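Local coordinates for protein CRISPR system Cmr subunit Cmr6 (Pyrococcus furiosus, PDB 4W8V) that binds RNA as a RAMP-superfamily subunit that, together with Cmr1, caps the elongated type III-B Cmr CRISPR ribonucleoprotein complex used in defence against invading nucleic acids, at residues P158-D163 against T196-V201; M165-G170 against D188-F193. All blocks are in the same frame, centred on the assembly; numbering follows the deposited sequence.

Interaction 1 of 2, residues P158-D163 against T196-V201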
loop_
_atom_site.group_PDB
_atom_site.type_symbol
_atom_site.label_atom_id
_atom_site.label_comp_id
_atom_site.label_asym_id
_atom_site.label_seq_id
_atom_site.Cartn_x
_atom_site.Cartn_y
_atom_site.Cartn_z
ATOM N N PRO A 158 12.407 3.286 21.186
ATOM C CA PRO A 158 13.031 2.994 19.886
ATOM C C PRO A 158 14.096 4.002 19.522
ATOM O O PRO A 158 13.901 5.202 19.683
ATOM C CB PRO A 158 11.862 3.059 18.902
ATOM C CG PRO A 158 10.857 3.922 19.567
ATOM C CD PRO A 158 10.995 3.682 21.045
ATOM N N ILE A 159 15.238 3.510 19.064
ATOM C CA ILE A 159 16.276 4.392 18.554
ATOM C C ILE A 159 15.956 4.788 17.116
ATOM O O ILE A 159 15.923 3.937 16.221
ATOM C CB ILE A 159 17.661 3.739 18.614
ATOM C CG1 ILE A 159 18.035 3.439 20.065
ATOM C CG2 ILE A 159 18.683 4.653 17.996
ATOM C CD1 ILE A 159 17.854 4.625 21.009
ATOM N N LEU A 160 15.719 6.082 16.912
ATOM C CA LEU A 160 15.337 6.612 15.606
ATOM C C LEU A 160 16.503 7.295 14.906
ATOM O O LEU A 160 17.262 8.028 15.535
ATOM C CB LEU A 160 14.173 7.597 15.751
ATOM C CG LEU A 160 12.896 7.009 16.357
ATOM C CD1 LEU A 160 11.799 8.053 16.403
ATOM C CD2 LEU A 160 12.441 5.788 15.582
ATOM N N GLU A 161 16.641 7.058 13.601
ATOM C CA GLU A 161 17.667 7.734 12.814
ATOM C C GLU A 161 17.032 8.781 11.904
ATOM O O GLU A 161 15.999 8.532 11.277
ATOM C CB GLU A 161 18.479 6.735 11.986
ATOM C CG GLU A 161 19.312 5.748 12.793
ATOM C CD GLU A 161 20.457 6.405 13.542
ATOM O OE1 GLU A 161 21.017 7.398 13.033
ATOM O OE2 GLU A 161 20.794 5.929 14.651
ATOM N N LEU A 162 17.650 9.957 11.854
ATOM C CA LEU A 162 17.203 11.049 10.996
ATOM C C LEU A 162 18.121 11.253 9.795
ATOM O O LEU A 162 19.305 11.530 9.965
ATOM C CB LEU A 162 17.132 12.353 11.788
ATOM C CG LEU A 162 16.693 13.537 10.927
ATOM C CD1 LEU A 162 15.232 13.378 10.533
ATOM C CD2 LEU A 162 16.929 14.844 11.658
ATOM N N ASP A 163 17.572 11.132 8.585
ATOM C CA ASP A 163 18.350 11.379 7.375
ATOM C C ASP A 163 17.622 12.307 6.413
ATOM O O ASP A 163 16.413 12.484 6.486
ATOM C CB ASP A 163 18.686 10.066 6.668
ATOM C CG ASP A 163 19.769 9.289 7.379
ATOM O OD1 ASP A 163 20.962 9.538 7.083
ATOM O OD2 ASP A 163 19.430 8.439 8.232
ATOM N N THR A 196 14.089 6.790 10.330
ATOM C CA THR A 196 14.129 5.336 10.188
ATOM C C THR A 196 13.714 4.695 11.493
ATOM O O THR A 196 14.271 4.994 12.542
ATOM C CB THR A 196 15.518 4.819 9.776
ATOM O OG1 THR A 196 15.849 5.359 8.495
ATOM C CG2 THR A 196 15.510 3.303 9.688
ATOM N N VAL A 197 12.707 3.834 11.401
ATOM C CA VAL A 197 12.079 3.187 12.546
ATOM C C VAL A 197 12.627 1.777 12.670
ATOM O O VAL A 197 12.696 1.061 11.677
ATOM C CB VAL A 197 10.545 3.151 12.392
ATOM C CG1 VAL A 197 9.887 2.281 13.490
ATOM C CG2 VAL A 197 9.986 4.563 12.392
ATOM N N PRO A 198 13.042 1.371 13.890
ATOM C CA PRO A 198 13.699 0.062 13.983
ATOM C C PRO A 198 12.729 -1.096 13.811
ATOM O O PRO A 198 11.522 -0.888 13.714
ATOM C CB PRO A 198 14.310 0.062 15.391
ATOM C CG PRO A 198 13.580 1.128 16.154
ATOM C CD PRO A 198 13.146 2.152 15.137
ATOM N N LYS A 199 13.255 -2.314 13.772
ATOM C CA LYS A 199 12.413 -3.501 13.691
ATOM C C LYS A 199 11.634 -3.694 14.991
ATOM O O LYS A 199 12.030 -3.185 16.031
ATOM C CB LYS A 199 13.250 -4.751 13.414
ATOM C CG LYS A 199 14.245 -4.637 12.293
ATOM C CD LYS A 199 15.119 -5.874 12.243
ATOM C CE LYS A 199 16.068 -5.831 11.066
ATOM N NZ LYS A 199 16.843 -7.087 10.990
ATOM N N ASP A 200 10.535 -4.437 14.905
ATOM C CA ASP A 200 9.712 -4.818 16.054
ATOM C C ASP A 200 9.052 -3.630 16.734
ATOM O O ASP A 200 8.932 -3.583 17.951
ATOM C CB ASP A 200 10.534 -5.602 17.076
ATOM C CG ASP A 200 10.999 -6.927 16.538
ATOM O OD1 ASP A 200 10.183 -7.629 15.900
ATOM O OD2 ASP A 200 12.183 -7.261 16.743
ATOM N N VAL A 201 8.626 -2.671 15.926
ATOM C CA VAL A 201 7.796 -1.587 16.409
ATOM C C VAL A 201 6.360 -1.919 16.013
ATOM O O VAL A 201 6.093 -2.276 14.869
ATOM C CB VAL A 201 8.257 -0.244 15.840
ATOM C CG1 VAL A 201 7.276 0.855 16.206
ATOM C CG2 VAL A 201 9.688 0.073 16.341
HETATM O O HOH W 1 16.202 7.936 8.169
#
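Leu160 meets Pro198 through a single branch: its CD2 comes 3.7 Å from Pro198 CD, and the two side chains cross at roughly a right angle. CG of Leu160 stands anti to its own carbonyl carbon (chi1 -60°), which swings the far end closer to 196-201 than the first bond of the side chain would suggest; the same CD2 lies 4.2 Å from Val197 CG2. Two residues before Leu160, Pro158 brings its ring against that of Pro198, with Pro158 CB 3.8 Å from Pro198 CG. Between these two segments the strand pairing rests on one antiparallel hydrogen-bonded pair, Glu161 with Thr196, and Asp163 continues it to Phe194; here edge strand 161-165 joins strand 192-197 in the three-stranded sheet of this C-terminal part of Cmr6, a RAMP-superfamily protein. Thr196 N donates to Glu161 O over 2.8 Å in the carbonyl plane, whereas the return bond from Glu161 N to Thr196 O is weak at 3.3 Å. Both side chains of the pair start on the same sheet face, CB to CB 4.2 Å, but the bent Glu161 chain (chi2 -68°) carries its carboxylate away from Thr196. A water lies 2.6 Å from Thr196 OG1, hydrogen-bonded to it, and can also donate to Glu161 O. Thr21 OG1 hydrogen-bonds both Pro198 O and Val201 N.

Interaction 2 of 2, residues M165-G170 against D188-F193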
loop_
_atom_site.group_PDB
_atom_site.type_symbol
_atom_site.label_atom_id
_atom_site.label_comp_id
_atom_site.label_asym_id
_atom_site.label_seq_id
_atom_site.Cartn_x
_atom_site.Cartn_y
_atom_site.Cartn_z
ATOM N N MET A 165 16.695 13.070 2.470
ATOM C CA MET A 165 16.641 12.586 1.096
ATOM C C MET A 165 15.744 13.494 0.276
ATOM O O MET A 165 14.966 14.284 0.830
ATOM C CB MET A 165 16.139 11.144 1.023
ATOM C CG MET A 165 17.074 10.115 1.678
ATOM S SD MET A 165 16.603 8.397 1.437
ATOM C CE MET A 165 15.044 8.307 2.317
ATOM N N ASN A 166 15.882 13.385 -1.044
ATOM C CA ASN A 166 15.067 14.134 -1.995
ATOM C C ASN A 166 14.180 13.196 -2.810
ATOM O O ASN A 166 14.508 12.038 -2.987
ATOM C CB ASN A 166 15.953 14.963 -2.930
ATOM C CG ASN A 166 16.683 16.083 -2.208
ATOM O OD1 ASN A 166 17.265 15.881 -1.148
ATOM N ND2 ASN A 166 16.660 17.275 -2.793
ATOM N N PRO A 167 13.041 13.692 -3.294
ATOM C CA PRO A 167 12.153 12.875 -4.120
ATOM C C PRO A 167 12.518 12.891 -5.604
ATOM O O PRO A 167 12.855 13.923 -6.155
ATOM C CB PRO A 167 10.800 13.543 -3.921
ATOM C CG PRO A 167 11.153 14.978 -3.756
ATOM C CD PRO A 167 12.436 14.994 -2.973
ATOM N N HIS A 168 12.436 11.729 -6.227
ATOM C CA HIS A 168 12.419 11.629 -7.664
ATOM C C HIS A 168 11.164 10.886 -8.106
ATOM O O HIS A 168 10.897 9.787 -7.616
ATOM C CB HIS A 168 13.658 10.919 -8.184
ATOM C CG HIS A 168 13.470 10.384 -9.565
ATOM N ND1 HIS A 168 13.337 11.207 -10.661
ATOM C CD2 HIS A 168 13.297 9.119 -10.011
ATOM C CE1 HIS A 168 13.130 10.462 -11.734
ATOM N NE2 HIS A 168 13.094 9.196 -11.365
ATOM N N TYR A 169 10.386 11.477 -9.016
ATOM C CA TYR A 169 9.164 10.818 -9.469
ATOM C C TYR A 169 9.281 10.309 -10.889
ATOM O O TYR A 169 9.873 10.954 -11.766
ATOM C CB TYR A 169 7.951 11.753 -9.339
ATOM C CG TYR A 169 7.679 12.174 -7.910
ATOM C CD1 TYR A 169 6.955 11.343 -7.043
ATOM C CD2 TYR A 169 8.172 13.374 -7.413
ATOM C CE1 TYR A 169 6.709 11.718 -5.730
ATOM C CE2 TYR A 169 7.941 13.750 -6.106
ATOM C CZ TYR A 169 7.210 12.919 -5.266
ATOM O OH TYR A 169 6.976 13.286 -3.957
ATOM N N GLY A 170 8.727 9.129 -11.110
ATOM C CA GLY A 170 8.710 8.558 -12.436
ATOM C C GLY A 170 7.722 7.425 -12.534
ATOM O O GLY A 170 7.214 6.958 -11.523
ATOM N N ASP A 188 14.453 16.067 -7.333
ATOM C CA ASP A 188 14.040 17.451 -7.255
ATOM C C ASP A 188 14.815 18.105 -6.109
ATOM O O ASP A 188 15.257 17.406 -5.199
ATOM C CB ASP A 188 12.526 17.529 -7.058
ATOM C CG ASP A 188 11.768 16.934 -8.224
ATOM O OD1 ASP A 188 12.108 17.271 -9.393
ATOM O OD2 ASP A 188 10.855 16.109 -7.990
ATOM N N PRO A 189 15.022 19.433 -6.175
ATOM C CA PRO A 189 15.786 20.188 -5.175
ATOM C C PRO A 189 14.977 20.526 -3.919
ATOM O O PRO A 189 14.844 21.681 -3.527
ATOM C CB PRO A 189 16.156 21.466 -5.932
ATOM C CG PRO A 189 15.002 21.679 -6.816
ATOM C CD PRO A 189 14.623 20.298 -7.297
ATOM N N ILE A 190 14.416 19.510 -3.294
ATOM C CA ILE A 190 13.689 19.739 -2.063
ATOM C C ILE A 190 14.109 18.675 -1.058
ATOM O O ILE A 190 13.830 17.490 -1.239
ATOM C CB ILE A 190 12.168 19.764 -2.323
ATOM C CG1 ILE A 190 11.379 19.690 -1.025
ATOM C CG2 ILE A 190 11.757 18.659 -3.261
ATOM C CD1 ILE A 190 9.893 19.758 -1.264
ATOM N N PRO A 191 14.861 19.095 -0.027
ATOM C CA PRO A 191 15.334 18.197 1.030
ATOM C C PRO A 191 14.215 17.814 1.991
ATOM O O PRO A 191 13.452 18.654 2.423
ATOM C CB PRO A 191 16.406 19.025 1.735
ATOM C CG PRO A 191 15.965 20.415 1.540
ATOM C CD PRO A 191 15.408 20.452 0.138
ATOM N N ILE A 192 14.129 16.537 2.321
ATOM C CA ILE A 192 13.025 16.033 3.128
ATOM C C ILE A 192 13.585 15.216 4.284
ATOM O O ILE A 192 14.470 14.384 4.073
ATOM C CB ILE A 192 12.060 15.155 2.270
ATOM C CG1 ILE A 192 11.422 15.974 1.147
ATOM C CG2 ILE A 192 10.989 14.549 3.103
ATOM C CD1 ILE A 192 10.648 15.103 0.141
ATOM N N PHE A 193 13.090 15.477 5.504
ATOM C CA PHE A 193 13.460 14.680 6.668
ATOM C C PHE A 193 12.848 13.302 6.625
ATOM O O PHE A 193 11.672 13.150 6.351
ATOM C CB PHE A 193 13.030 15.353 7.970
ATOM C CG PHE A 193 13.801 16.593 8.304
ATOM C CD1 PHE A 193 15.094 16.510 8.782
ATOM C CD2 PHE A 193 13.214 17.836 8.178
ATOM C CE1 PHE A 193 15.791 17.651 9.119
ATOM C CE2 PHE A 193 13.901 18.972 8.504
ATOM C CZ PHE A 193 15.192 18.884 8.981
HETATM O O HOH W 2 10.846 14.350 -9.854
#
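With CG anti to the carbonyl carbon (chi1 -67°) and the amide rotated to a chi2 of 47°, Asn166 delivers ND2 to the backbone oxygen of Asp188. This polar contact lies where an antiparallel pair of strands opens into loops: Met165 and Ile192 form a hydrogen-bonded beta pair, and Pro189 just beyond is the centre of an inverse gamma turn. The Asn166 ND2 to Asp188 O bond measures 2.8 Å, is nearly straight at 173°, and lies in both the amide and carbonyl planes, so it fixes the rotation of the amide against the turn. Asp188 N in turn donates to Pro167 O at 2.9 Å. The two isoleucines reach the Pro167 ring differently: CG2 of Ile190 comes crosswise to within 3.7 Å of Pro167 CD, while Ile192 brings its extended end, CD1, to 3.6 Å from that same carbon. Across the strand pair, Met165 N donates to Ile192 O over 3.0 Å. Asp188 OD2 lies at the edge of the Tyr169 ring, near its plane and 3.9 Å from CD2 of Tyr169. A water bridges the two residues, accepting from Tyr169 N and donating to Asp188 OD2 at 2.6 Å.

In the fold
From the N terminus, the chain makes strand 13-21 of the four-stranded sheet, then strand 25-28, which flanks strand 192-197. After a run of helices and strand 143-149 it reaches 158-163, runs out along strand 161-165 and leaves it through 165-170. The residues up to 188 hold no helix or strand; interaction 2 closes this excursion first, and the return along strand 192-197 brings 196-201 to interaction 1, which closes the wider loop. The smaller closure therefore lies within the larger, and the two do not cross. Their centres are 21 Å apart on the same pair of neighbouring strands, and Leu162 CD1 packs 3.6 Å from Phe193 CD1 between them. Past interaction 1, the chain enters strand 202-209.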